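Local coordinates for protein hypothetical bacterial 6-phosphogluconolactonase (Bacteroides fragilis, PDB 3SCY) that is probably a lactonase of the seven-bladed beta-propeller family that hydrolyses 6-phosphogluconolactone to 6-phosphogluconate, at residues Gly109-Thr114 / Ile122-Ile127; Gly270-Ala275 / Ile286-Glu291; Ser145-Glu150 / Gly175-His180; Gln302-His307 / Val329-Glu334. One frame throughout, in Å; residues are numbered along the deposited sequence. Where two conformers were deposited one is given.

Interaction 1 of 4, residues Gly109-Thr114 / Ile122-Ile127; sequences GKNIVT and ITVFPI
Ile112 and Phe125 face each other as a hydrogen-bonded pair. Ile112 N donates a hydrogen bond to Phe125 O at 2.8 Å, and Phe125 N donates one to Ile112 O. Both bonds are nearly straight. Thr114 and Thr123 form the next hydrogen-bonded pair on the same face. Their side chains lie side by side, with Thr114 OG1 3.4 Å from Thr123 CB. Each hydroxyl has polar partners near by: Thr114 OG1 bonds Asn116, and Thr123 OG1 bonds Asn116 and the carbonyl of Thr97. The methyl Thr114 CG2 meets the Phe125 ring at its edge, 3.9 Å from Phe125 CE1. Strand 102-107 packs on this face through Leu105. The two segments are the middle strands, 111-116 and 121-126, of one four-stranded propeller blade, joined as a beta hairpin. On the other face Val113 CG2 lies 4.3 Å from Val124 CG2. Asn111 sits there too. Asn111 OD1 lies 3.4 Å from Pro126 CA, and Asn111 ND2 bonds the carbonyl of Ala188. With CG1 anti to the carbonyl carbon (chi1 -62°), the Ile127 chain reaches across to the other segment. Ile127 CD1 packs 3.8 Å from Ile112 CG1 and also touches Gly109 O. The solvent side is here. The Lys110 side chain points away, and a water donates to Lys110 O, at 2.7 Å, and to Ile127 O. Ile127 N bonds Lys110 O from well above the carbonyl plane.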
loop_
_atom_site.group_PDB
_atom_site.type_symbol
_atom_site.label_atom_id
_atom_site.label_comp_id
_atom_site.label_asym_id
_atom_site.label_seq_id
_atom_site.Cartn_x
_atom_site.Cartn_y
_atom_site.Cartn_z
ATOM N N GLY A 109 -13.406 -6.677 5.557
ATOM C CA GLY A 109 -14.583 -7.333 4.979
ATOM C C GLY A 109 -15.894 -6.749 5.474
ATOM O O GLY A 109 -16.956 -6.954 4.854
ATOM N N LYS A 110 -15.842 -6.020 6.618
ATOM C CA LYS A 110 -17.016 -5.369 7.208
ATOM C C LYS A 110 -16.943 -3.853 7.071
ATOM O O LYS A 110 -17.961 -3.187 7.053
ATOM C CB LYS A 110 -17.170 -5.737 8.689
ATOM C CG LYS A 110 -17.441 -7.213 8.917
ATOM C CD LYS A 110 -17.508 -7.529 10.406
ATOM C CE LYS A 110 -17.915 -8.964 10.669
ATOM N NZ LYS A 110 -16.849 -9.921 10.275
ATOM N N ASN A 111 -15.729 -3.301 6.988
ATOM C CA ASN A 111 -15.481 -1.880 6.854
ATOM C C ASN A 111 -14.301 -1.641 5.971
ATOM O O ASN A 111 -13.386 -2.470 5.921
ATOM C CB ASN A 111 -15.148 -1.259 8.237
ATOM C CG ASN A 111 -16.290 -1.404 9.202
ATOM O OD1 ASN A 111 -17.218 -0.611 9.178
ATOM N ND2 ASN A 111 -16.250 -2.434 10.062
ATOM N N ILE A 112 -14.295 -0.478 5.340
ATOM C CA ILE A 112 -13.171 0.077 4.586
ATOM C C ILE A 112 -12.628 1.223 5.412
ATOM O O ILE A 112 -13.436 2.009 5.945
ATOM C CB ILE A 112 -13.623 0.598 3.179
ATOM C CG1 ILE A 112 -14.033 -0.543 2.240
ATOM C CG2 ILE A 112 -12.557 1.572 2.531
ATOM C CD1 ILE A 112 -12.884 -1.472 1.737
ATOM N N VAL A 113 -11.277 1.362 5.484
ATOM C CA VAL A 113 -10.680 2.500 6.174
ATOM C C VAL A 113 -9.737 3.189 5.188
ATOM O O VAL A 113 -8.979 2.493 4.526
ATOM C CB VAL A 113 -9.923 2.107 7.483
ATOM C CG1 VAL A 113 -9.427 3.341 8.214
ATOM C CG2 VAL A 113 -10.797 1.269 8.406
ATOM N N THR A 114 -9.786 4.518 5.078
ATOM C CA THR A 114 -8.857 5.283 4.250
ATOM C C THR A 114 -7.857 6.059 5.093
ATOM O O THR A 114 -8.193 6.542 6.187
ATOM C CB THR A 114 -9.586 6.283 3.320
ATOM O OG1 THR A 114 -10.245 7.282 4.094
ATOM C CG2 THR A 114 -10.559 5.614 2.392
ATOM N N ILE A 122 -8.482 9.801 9.025
ATOM C CA ILE A 122 -8.828 8.498 8.499
ATOM C C ILE A 122 -10.350 8.405 8.478
ATOM O O ILE A 122 -11.037 8.985 9.342
ATOM C CB ILE A 122 -8.182 7.296 9.232
ATOM C CG1 ILE A 122 -8.641 7.215 10.707
ATOM C CG2 ILE A 122 -6.655 7.350 9.098
ATOM C CD1 ILE A 122 -8.132 5.933 11.430
ATOM N N THR A 123 -10.878 7.761 7.449
ATOM C CA THR A 123 -12.329 7.628 7.293
ATOM C C THR A 123 -12.713 6.151 7.294
ATOM O O THR A 123 -12.068 5.340 6.633
ATOM C CB THR A 123 -12.815 8.335 5.998
ATOM O OG1 THR A 123 -12.395 9.691 6.032
ATOM C CG2 THR A 123 -14.353 8.313 5.867
ATOM N N VAL A 124 -13.799 5.813 8.006
ATOM C CA VAL A 124 -14.329 4.457 8.076
ATOM C C VAL A 124 -15.635 4.410 7.299
ATOM O O VAL A 124 -16.491 5.286 7.517
ATOM C CB VAL A 124 -14.574 4.041 9.571
ATOM C CG1 VAL A 124 -15.167 2.641 9.682
ATOM C CG2 VAL A 124 -13.282 4.143 10.380
ATOM N N PHE A 125 -15.792 3.382 6.439
ATOM C CA PHE A 125 -17.038 3.140 5.717
ATOM C C PHE A 125 -17.509 1.727 5.981
ATOM O O PHE A 125 -16.765 0.799 5.655
ATOM C CB PHE A 125 -16.875 3.301 4.185
ATOM C CG PHE A 125 -16.320 4.598 3.666
ATOM C CD1 PHE A 125 -14.949 4.802 3.593
ATOM C CD2 PHE A 125 -17.166 5.596 3.196
ATOM C CE1 PHE A 125 -14.427 5.981 3.075
ATOM C CE2 PHE A 125 -16.646 6.796 2.725
ATOM C CZ PHE A 125 -15.276 6.982 2.653
ATOM N N PRO A 126 -18.752 1.512 6.453
ATOM C CA PRO A 126 -19.262 0.140 6.528
ATOM C C PRO A 126 -19.482 -0.394 5.107
ATOM O O PRO A 126 -19.834 0.376 4.202
ATOM C CB PRO A 126 -20.614 0.279 7.258
ATOM C CG PRO A 126 -20.617 1.692 7.839
ATOM C CD PRO A 126 -19.763 2.501 6.879
ATOM N N ILE A 127 -19.308 -1.689 4.926
ATOM C CA ILE A 127 -19.557 -2.335 3.632
ATOM C C ILE A 127 -20.946 -2.961 3.708
ATOM O O ILE A 127 -21.245 -3.694 4.662
ATOM C CB ILE A 127 -18.490 -3.394 3.295
ATOM C CG1 ILE A 127 -17.088 -2.749 3.171
ATOM C CG2 ILE A 127 -18.860 -4.103 1.972
ATOM C CD1 ILE A 127 -15.918 -3.731 3.120
HETATM O O HOH W 1 -20.453 -4.227 7.221
#

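Interaction 2 of 4, residues Gly270-Ala275 / Ile286-Glu291; sequences GKYLYA and IFKVDE
Tyr272 runs obliquely along Phe287 O and Lys288. Its CG is anti to the carbonyl carbon (chi1 -67°), beside the backbone N. Tyr272 CB lies 3.5 Å from Phe287 O. CG passes the same oxygen, and Tyr272 CD1 comes closest, at 3.3 Å from Phe287 O. CD1 also nears Lys288 CA. Tyr272 CE1 then rests 3.9 Å from Lys288 CB. At the tip, Tyr272 OH lies 3.8 Å from Lys288 CE, and its hydrogen bond goes to the carbonyl of Ala338. Phe287 O also accepts from Leu273 N. Tyr274 and Ile286 share this face side by side. Ile286 CG2 is 3.5 Å from Tyr274 CE2, and the Tyr274 hydroxyl bonds Gly340 and Arg335. On the other face Leu273 CD2 packs 3.8 Å from Phe287 CD1, while Leu273 O lies in the plane of the Phe287 ring, at its edge. Val289 adds CG2 against Leu273 CB. Val289 N bonds Lys271 O at 2.8 Å, almost straight at 176° but from well above the carbonyl plane. At the solvent end one water donates to Lys271 O and Val289 O and accepts from Lys288 NZ, bridging the segments. The backbone bonds pair strands 272-277 and 283-289 as an antiparallel hairpin, the two middle strands of a four-stranded beta-propeller blade.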
loop_
_atom_site.group_PDB
_atom_site.type_symbol
_atom_site.label_atom_id
_atom_site.label_comp_id
_atom_site.label_asym_id
_atom_site.label_seq_id
_atom_site.Cartn_x
_atom_site.Cartn_y
_atom_site.Cartn_z
ATOM N N GLY A 270 10.007 -14.523 3.194
ATOM C CA GLY A 270 10.438 -13.682 4.308
ATOM C C GLY A 270 11.936 -13.445 4.408
ATOM O O GLY A 270 12.403 -12.838 5.381
ATOM N N LYS A 271 12.692 -13.920 3.416
ATOM C CA LYS A 271 14.152 -13.821 3.441
ATOM C C LYS A 271 14.702 -12.452 3.007
ATOM O O LYS A 271 15.830 -12.109 3.398
ATOM C CB LYS A 271 14.772 -14.911 2.572
ATOM C CG LYS A 271 14.750 -16.277 3.242
ATOM C CD LYS A 271 15.632 -17.270 2.500
ATOM C CE LYS A 271 15.599 -18.641 3.137
ATOM N NZ LYS A 271 16.506 -19.590 2.442
ATOM N N TYR A 272 13.924 -11.664 2.232
ATOM C CA TYR A 272 14.405 -10.375 1.764
ATOM C C TYR A 272 13.357 -9.341 1.884
ATOM O O TYR A 272 12.167 -9.649 1.809
ATOM C CB TYR A 272 14.882 -10.437 0.288
ATOM C CG TYR A 272 16.113 -11.293 0.118
ATOM C CD1 TYR A 272 17.386 -10.774 0.351
ATOM C CD2 TYR A 272 16.003 -12.646 -0.181
ATOM C CE1 TYR A 272 18.514 -11.587 0.299
ATOM C CE2 TYR A 272 17.120 -13.467 -0.233
ATOM C CZ TYR A 272 18.374 -12.930 -0.010
ATOM O OH TYR A 272 19.479 -13.754 -0.041
ATOM N N LEU A 273 13.801 -8.111 2.139
ATOM C CA LEU A 273 12.965 -6.927 2.235
ATOM C C LEU A 273 13.393 -5.963 1.129
ATOM O O LEU A 273 14.590 -5.747 0.909
ATOM C CB LEU A 273 13.080 -6.279 3.615
ATOM C CG LEU A 273 12.135 -5.071 3.825
ATOM C CD1 LEU A 273 11.484 -5.114 5.152
ATOM C CD2 LEU A 273 12.845 -3.728 3.604
ATOM N N TYR A 274 12.408 -5.318 0.497
ATOM C CA TYR A 274 12.655 -4.364 -0.570
ATOM C C TYR A 274 11.999 -3.040 -0.233
ATOM O O TYR A 274 10.874 -3.022 0.283
ATOM C CB TYR A 274 12.071 -4.906 -1.902
ATOM C CG TYR A 274 12.723 -6.205 -2.316
ATOM C CD1 TYR A 274 12.269 -7.428 -1.823
ATOM C CD2 TYR A 274 13.789 -6.213 -3.211
ATOM C CE1 TYR A 274 12.911 -8.627 -2.152
ATOM C CE2 TYR A 274 14.394 -7.407 -3.603
ATOM C CZ TYR A 274 13.970 -8.607 -3.050
ATOM O OH TYR A 274 14.608 -9.768 -3.419
ATOM N N ALA A 275 12.678 -1.932 -0.556
ATOM C CA ALA A 275 12.130 -0.612 -0.299
ATOM C C ALA A 275 12.469 0.296 -1.453
ATOM O O ALA A 275 13.614 0.279 -1.913
ATOM C CB ALA A 275 12.669 -0.055 1.015
ATOM N N ILE A 286 17.594 -3.483 -1.521
ATOM C CA ILE A 286 17.379 -4.884 -1.194
ATOM C C ILE A 286 18.106 -5.232 0.093
ATOM O O ILE A 286 19.324 -5.024 0.195
ATOM C CB ILE A 286 17.871 -5.785 -2.353
ATOM C CG1 ILE A 286 17.339 -5.269 -3.733
ATOM C CG2 ILE A 286 17.523 -7.276 -2.058
ATOM C CD1 ILE A 286 17.965 -5.967 -4.976
ATOM N N PHE A 287 17.357 -5.786 1.038
ATOM C CA PHE A 287 17.888 -6.189 2.344
ATOM C C PHE A 287 17.651 -7.642 2.618
ATOM O O PHE A 287 16.583 -8.183 2.299
ATOM C CB PHE A 287 17.246 -5.391 3.478
ATOM C CG PHE A 287 17.416 -3.898 3.386
ATOM C CD1 PHE A 287 16.524 -3.126 2.654
ATOM C CD2 PHE A 287 18.446 -3.255 4.069
ATOM C CE1 PHE A 287 16.671 -1.737 2.583
ATOM C CE2 PHE A 287 18.576 -1.865 4.016
ATOM C CZ PHE A 287 17.674 -1.112 3.293
ATOM N N LYS A 288 18.641 -8.273 3.240
ATOM C CA LYS A 288 18.529 -9.653 3.706
ATOM C C LYS A 288 17.970 -9.610 5.101
ATOM O O LYS A 288 18.436 -8.810 5.907
ATOM C CB LYS A 288 19.905 -10.347 3.702
ATOM C CG LYS A 288 19.838 -11.811 4.074
ATOM C CD LYS A 288 21.229 -12.502 3.995
ATOM C CE LYS A 288 21.104 -13.898 3.425
ATOM N NZ LYS A 288 20.150 -14.748 4.194
ATOM N N VAL A 289 16.935 -10.411 5.380
ATOM C CA VAL A 289 16.311 -10.458 6.685
ATOM C C VAL A 289 16.930 -11.587 7.493
ATOM O O VAL A 289 17.010 -12.720 7.015
ATOM C CB VAL A 289 14.779 -10.651 6.543
ATOM C CG1 VAL A 289 14.107 -10.746 7.916
ATOM C CG2 VAL A 289 14.154 -9.517 5.720
ATOM N N ASP A 290 17.318 -11.287 8.735
ATOM C CA ASP A 290 17.766 -12.327 9.659
ATOM C C ASP A 290 16.462 -12.903 10.215
ATOM O O ASP A 290 15.714 -12.180 10.878
ATOM C CB ASP A 290 18.689 -11.742 10.734
ATOM C CG ASP A 290 19.227 -12.775 11.719
ATOM O OD1 ASP A 290 18.437 -13.279 12.541
ATOM O OD2 ASP A 290 20.440 -13.052 11.684
ATOM N N GLU A 291 16.121 -14.139 9.817
ATOM C CA GLU A 291 14.846 -14.795 10.153
ATOM C C GLU A 291 14.573 -14.912 11.660
ATOM O O GLU A 291 13.402 -14.977 12.047
ATOM C CB GLU A 291 14.774 -16.193 9.516
HETATM O O HOH W 2 17.396 -14.052 4.813
#

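Interaction 3 of 4, residues Ser145-Glu150 / Gly175-His180; sequences SGPDKE and GTDQIH
Ser145 meets Thr176 through its backbone. Thr176 CG2 lies 3.6 Å from Ser145 N. That methyl is anti to the carbonyl carbon of Thr176, while OG1 sits between the backbone N and the carbonyl carbon (chi1 70°). OG1 is thereby turned to other partners, Asp173 among them. Ser145 C lies 3.3 Å from Gly175 O. Gly146 comes next, and Gly146 N is 3.0 Å from the same Gly175 O. The angle is too poor for a hydrogen bond, so the pair is only a close polar approach. Gly146, without a side chain, lies directly against Gly175. Pro147 follows. Pro147 CD, a ring carbon, reaches 3.7 Å from Asp177 OD2, the two side chains approaching from opposite directions. The carboxylate of Asp177 is held by two backbone N-H groups: OD2 accepts from Gly210 N, and OD1 from Gly212 N. Asp177 is thus fixed in place, and Pro147 rests against an oxygen that is already bonded. At Asp148 the chain leaves the contact. Asp148 OD1 accepts from Glu150 N at 3.2 Å, on the anti side of the carboxylate, which makes an Asx turn. Gly146 is tied back to Gln152 by backbone bonding. The contact lays the loop that leads into the propeller blade of strands 157-162 to 197-206 against that blade's own turn before strand 178-184, where Asp177 and Gln178 both face Asp173 in a G1 beta bulge.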
loop_
_atom_site.group_PDB
_atom_site.type_symbol
_atom_site.label_atom_id
_atom_site.label_comp_id
_atom_site.label_asym_id
_atom_site.label_seq_id
_atom_site.Cartn_x
_atom_site.Cartn_y
_atom_site.Cartn_z
ATOM N N SER A 145 2.330 18.331 14.238
ATOM C CA SER A 145 3.264 18.692 13.175
ATOM C C SER A 145 4.615 18.054 13.456
ATOM O O SER A 145 4.817 17.428 14.502
ATOM C CB SER A 145 3.387 20.213 13.062
ATOM O OG SER A 145 3.798 20.769 14.297
ATOM N N GLY A 146 5.524 18.214 12.518
ATOM C CA GLY A 146 6.878 17.698 12.625
ATOM C C GLY A 146 7.877 18.760 12.225
ATOM O O GLY A 146 7.482 19.881 11.896
ATOM N N PRO A 147 9.174 18.427 12.217
ATOM C CA PRO A 147 10.198 19.458 11.936
ATOM C C PRO A 147 10.336 19.886 10.474
ATOM O O PRO A 147 10.758 21.023 10.249
ATOM C CB PRO A 147 11.496 18.812 12.415
ATOM C CG PRO A 147 11.238 17.353 12.366
ATOM C CD PRO A 147 9.787 17.153 12.650
ATOM N N ASP A 148 10.051 18.995 9.482
ATOM C CA ASP A 148 10.199 19.373 8.061
ATOM C C ASP A 148 9.270 20.542 7.756
ATOM O O ASP A 148 8.052 20.422 7.912
ATOM C CB ASP A 148 9.951 18.191 7.109
ATOM C CG ASP A 148 10.370 18.451 5.673
ATOM O OD1 ASP A 148 9.744 19.321 5.012
ATOM O OD2 ASP A 148 11.299 17.777 5.198
ATOM N N LYS A 149 9.866 21.701 7.406
ATOM C CA LYS A 149 9.136 22.950 7.193
ATOM C C LYS A 149 8.072 22.907 6.091
ATOM O O LYS A 149 7.077 23.611 6.222
ATOM C CB LYS A 149 10.101 24.113 6.915
ATOM C CG LYS A 149 10.310 25.011 8.133
ATOM C CD LYS A 149 11.148 26.248 7.819
ATOM C CE LYS A 149 10.308 27.443 7.435
ATOM N NZ LYS A 149 11.145 28.602 7.028
ATOM N N GLU A 150 8.276 22.125 5.023
ATOM C CA GLU A 150 7.316 22.043 3.919
ATOM C C GLU A 150 6.461 20.777 3.958
ATOM O O GLU A 150 5.333 20.784 3.453
ATOM C CB GLU A 150 8.049 22.110 2.572
ATOM C CG GLU A 150 8.174 23.519 2.010
ATOM C CD GLU A 150 9.091 24.473 2.754
ATOM O OE1 GLU A 150 8.637 25.592 3.085
ATOM O OE2 GLU A 150 10.267 24.111 2.993
ATOM N N GLY A 175 3.149 13.391 8.668
ATOM C CA GLY A 175 3.280 14.738 9.192
ATOM C C GLY A 175 3.718 14.877 10.630
ATOM O O GLY A 175 4.293 15.908 10.989
ATOM N N THR A 176 3.423 13.878 11.477
ATOM C CA THR A 176 3.757 14.021 12.901
ATOM C C THR A 176 4.750 12.965 13.396
ATOM O O THR A 176 4.983 12.909 14.605
ATOM C CB THR A 176 2.484 14.001 13.759
ATOM O OG1 THR A 176 1.936 12.683 13.743
ATOM C CG2 THR A 176 1.450 15.017 13.299
ATOM N N ASP A 177 5.328 12.137 12.488
ATOM C CA ASP A 177 6.309 11.101 12.873
ATOM C C ASP A 177 5.710 10.113 13.887
ATOM O O ASP A 177 6.382 9.692 14.823
ATOM C CB ASP A 177 7.605 11.745 13.421
ATOM C CG ASP A 177 8.340 12.496 12.334
ATOM O OD1 ASP A 177 8.506 11.931 11.231
ATOM O OD2 ASP A 177 8.737 13.651 12.578
ATOM N N GLN A 178 4.464 9.735 13.680
ATOM C CA GLN A 178 3.775 8.806 14.568
ATOM C C GLN A 178 3.051 7.732 13.804
ATOM O O GLN A 178 2.669 7.924 12.656
ATOM C CB GLN A 178 2.748 9.544 15.458
ATOM C CG GLN A 178 3.366 10.455 16.508
ATOM C CD GLN A 178 2.300 11.220 17.252
ATOM O OE1 GLN A 178 1.560 12.033 16.689
ATOM N NE2 GLN A 178 2.222 10.993 18.542
ATOM N N ILE A 179 2.857 6.596 14.461
ATOM C CA ILE A 179 1.997 5.510 14.041
ATOM C C ILE A 179 0.867 5.507 15.080
ATOM O O ILE A 179 1.101 5.140 16.236
ATOM C CB ILE A 179 2.706 4.147 13.921
ATOM C CG1 ILE A 179 3.895 4.226 12.927
ATOM C CG2 ILE A 179 1.691 3.068 13.483
ATOM C CD1 ILE A 179 4.925 3.051 13.055
ATOM N N HIS A 180 -0.322 5.964 14.684
ATOM C CA HIS A 180 -1.497 6.011 15.556
ATOM C C HIS A 180 -2.070 4.603 15.737
ATOM O O HIS A 180 -2.070 3.814 14.793
ATOM C CB HIS A 180 -2.546 6.969 14.985
ATOM C CG HIS A 180 -2.014 8.349 14.798
ATOM N ND1 HIS A 180 -1.902 9.237 15.869
ATOM C CD2 HIS A 180 -1.603 8.965 13.667
ATOM C CE1 HIS A 180 -1.393 10.347 15.353
ATOM N NE2 HIS A 180 -1.210 10.240 14.034
#

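Interaction 4 of 4, residues Gln302-His307 / Val329-Glu334; sequences QLTGIH and VIQIFE. With NA (sodium ion), chain E.
Gln331 and Gly305 make the hydrogen bond between the segments. Gly305 N donates to Gln331 OE1 at 2.8 Å with an angle of 162° at the hydrogen. The donor stands well above the plane of the side-chain carbonyl. Thr304 CB lies 3.3 Å from the same oxygen, Gln331 OE1. The other end of the amide, Gln331 NE2, donates to a water, which in turn donates to Leu303 O. Both ends of the amide are thus tied to the 302-307 segment. Phe333 lies against the Gln302 side chain. Phe333 CE2 lies 3.4 Å from Gln302 CD and equally near CG. The amide of Gln302 and the ring are turned 32° apart. On the same ring, Thr304 CG2 is 3.9 Å from Phe333 CZ. Further out, the Gln302 chain bends at chi2 (68°), which swings its amide round beside the ring. Gln302 NE2 donates to Leu303 O at 2.9 Å in a nearly straight bond lying in the amide plane. This probably fixes the rotation of the amide, with Gln302 OE1 directed at the sodium ion, which it binds at 2.2 Å. Four waters and the carbonyl of Leu342 complete the sodium shell. Val322 and Asp344, from the flanking strands, also touch Phe333. The contact joins the outermost strand of one propeller blade, 296-303, and the connection after it to the third strand of the next, with the sodium site between the two blades.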
loop_
_atom_site.group_PDB
_atom_site.type_symbol
_atom_site.label_atom_id
_atom_site.label_comp_id
_atom_site.label_asym_id
_atom_site.label_seq_id
_atom_site.Cartn_x
_atom_site.Cartn_y
_atom_site.Cartn_z
ATOM N N GLN A 302 18.686 -1.880 -7.017
ATOM C CA GLN A 302 18.276 -1.973 -8.411
ATOM C C GLN A 302 17.697 -0.657 -8.884
ATOM O O GLN A 302 16.654 -0.233 -8.395
ATOM C CB GLN A 302 17.245 -3.103 -8.581
ATOM C CG GLN A 302 16.645 -3.160 -10.001
ATOM C CD GLN A 302 17.636 -3.567 -11.055
ATOM O OE1 GLN A 302 18.163 -4.675 -11.039
ATOM N NE2 GLN A 302 17.930 -2.686 -11.984
ATOM N N LEU A 303 18.349 -0.038 -9.860
ATOM C CA LEU A 303 17.831 1.195 -10.447
ATOM C C LEU A 303 16.624 0.873 -11.293
ATOM O O LEU A 303 16.605 -0.136 -11.991
ATOM C CB LEU A 303 18.907 1.890 -11.279
ATOM C CG LEU A 303 20.062 2.496 -10.468
ATOM C CD1 LEU A 303 21.193 2.934 -11.389
ATOM C CD2 LEU A 303 19.592 3.731 -9.668
ATOM N N THR A 304 15.610 1.727 -11.224
ATOM C CA THR A 304 14.391 1.476 -11.980
ATOM C C THR A 304 14.069 2.654 -12.864
ATOM O O THR A 304 14.799 3.645 -12.879
ATOM C CB THR A 304 13.206 1.270 -10.986
ATOM O OG1 THR A 304 13.040 2.442 -10.193
ATOM C CG2 THR A 304 13.363 0.044 -10.087
ATOM N N GLY A 305 12.916 2.572 -13.508
ATOM C CA GLY A 305 12.312 3.707 -14.197
ATOM C C GLY A 305 11.987 4.781 -13.166
ATOM O O GLY A 305 12.096 4.561 -11.947
ATOM N N ILE A 306 11.591 5.947 -13.630
ATOM C CA ILE A 306 11.410 7.095 -12.746
ATOM C C ILE A 306 10.119 7.078 -11.978
ATOM O O ILE A 306 9.038 6.887 -12.534
ATOM C CB ILE A 306 11.559 8.436 -13.518
ATOM C CG1 ILE A 306 12.860 8.443 -14.370
ATOM C CG2 ILE A 306 11.490 9.646 -12.563
ATOM C CD1 ILE A 306 14.210 8.159 -13.615
ATOM N N HIS A 307 10.264 7.372 -10.681
ATOM C CA HIS A 307 9.205 7.524 -9.691
ATOM C C HIS A 307 8.516 6.184 -9.353
ATOM O O HIS A 307 7.295 6.047 -9.518
ATOM C CB HIS A 307 8.193 8.598 -10.109
ATOM C CG HIS A 307 7.502 9.250 -8.947
ATOM N ND1 HIS A 307 8.015 10.390 -8.349
ATOM C CD2 HIS A 307 6.368 8.878 -8.288
ATOM C CE1 HIS A 307 7.161 10.700 -7.381
ATOM N NE2 HIS A 307 6.164 9.813 -7.299
ATOM N N VAL A 329 5.416 3.230 -17.153
ATOM C CA VAL A 329 5.657 1.793 -17.359
ATOM C C VAL A 329 5.595 1.026 -16.058
ATOM O O VAL A 329 5.821 1.592 -14.989
ATOM C CB VAL A 329 7.032 1.457 -18.040
ATOM C CG1 VAL A 329 7.098 1.914 -19.498
ATOM C CG2 VAL A 329 8.221 1.977 -17.230
ATOM N N ILE A 330 5.338 -0.281 -16.171
ATOM C CA ILE A 330 5.438 -1.247 -15.092
ATOM C C ILE A 330 6.634 -2.098 -15.489
ATOM O O ILE A 330 6.559 -2.791 -16.509
ATOM C CB ILE A 330 4.185 -2.082 -14.815
ATOM C CG1 ILE A 330 3.064 -1.176 -14.353
ATOM C CG2 ILE A 330 4.502 -3.161 -13.734
ATOM C CD1 ILE A 330 1.634 -1.804 -14.619
ATOM N N GLN A 331 7.766 -1.984 -14.774
ATOM C CA GLN A 331 8.967 -2.759 -15.088
ATOM C C GLN A 331 8.916 -4.099 -14.398
ATOM O O GLN A 331 8.520 -4.172 -13.219
ATOM C CB GLN A 331 10.186 -2.013 -14.612
ATOM C CG GLN A 331 10.730 -0.978 -15.539
ATOM C CD GLN A 331 12.021 -0.502 -14.924
ATOM O OE1 GLN A 331 12.044 -0.049 -13.785
ATOM N NE2 GLN A 331 13.123 -0.679 -15.621
ATOM N N ILE A 332 9.356 -5.160 -15.095
ATOM C CA ILE A 332 9.294 -6.500 -14.538
ATOM C C ILE A 332 10.703 -7.005 -14.226
ATOM O O ILE A 332 11.534 -7.094 -15.138
ATOM C CB ILE A 332 8.558 -7.490 -15.501
ATOM C CG1 ILE A 332 7.327 -6.872 -16.231
ATOM C CG2 ILE A 332 8.252 -8.831 -14.821
ATOM C CD1 ILE A 332 6.186 -6.334 -15.308
ATOM N N PHE A 333 10.962 -7.355 -12.956
ATOM C CA PHE A 333 12.252 -7.889 -12.524
ATOM C C PHE A 333 12.135 -9.314 -12.047
ATOM O O PHE A 333 11.214 -9.660 -11.315
ATOM C CB PHE A 333 12.887 -7.047 -11.396
ATOM C CG PHE A 333 13.195 -5.628 -11.790
ATOM C CD1 PHE A 333 12.238 -4.622 -11.631
ATOM C CD2 PHE A 333 14.445 -5.283 -12.292
ATOM C CE1 PHE A 333 12.509 -3.315 -12.040
ATOM C CE2 PHE A 333 14.707 -3.982 -12.713
ATOM C CZ PHE A 333 13.758 -2.995 -12.545
ATOM N N GLU A 334 13.053 -10.161 -12.481
ATOM C CA GLU A 334 13.110 -11.518 -11.976
ATOM C C GLU A 334 13.948 -11.503 -10.700
ATOM O O GLU A 334 14.981 -10.832 -10.667
ATOM C CB GLU A 334 13.688 -12.474 -13.036
ATOM C CG GLU A 334 13.651 -13.921 -12.578
ATOM C CD GLU A 334 13.992 -14.989 -13.596
ATOM O OE1 GLU A 334 14.149 -14.654 -14.794
ATOM O OE2 GLU A 334 14.063 -16.173 -13.194
HETATM NA NA NA E . 19.961 -5.906 -10.583
HETATM O O HOH W 3 15.974 0.085 -14.677
HETATM O O HOH W 4 20.900 -5.970 -12.652
HETATM O O HOH W 5 21.262 -3.767 -9.970
HETATM O O HOH W 6 21.910 -7.421 -9.625
HETATM O O HOH W 7 19.861 -6.136 -7.946
#

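In the fold
The four contacts follow one another along the chain in a single seven-bladed propeller. Interactions 1 and 2 are equivalent hairpins, the middle strands of two blades, on opposite sides of the chain's centre with centres 31 Å apart. Interaction 3 follows interaction 1 in the chain, their nearest atoms about 7 Å apart. Interaction 4 is closest to interaction 2, nearest atoms about 5 Å apart, because strands 283-289 and 296-303 are neighbours in one sheet. Gln302 of interaction 4 binds the sodium ion, and the Ile286 side chain of interaction 2 is about 6 Å from it. The Pro147 side chain of interaction 3 is about 6 Å from a magnesium ion.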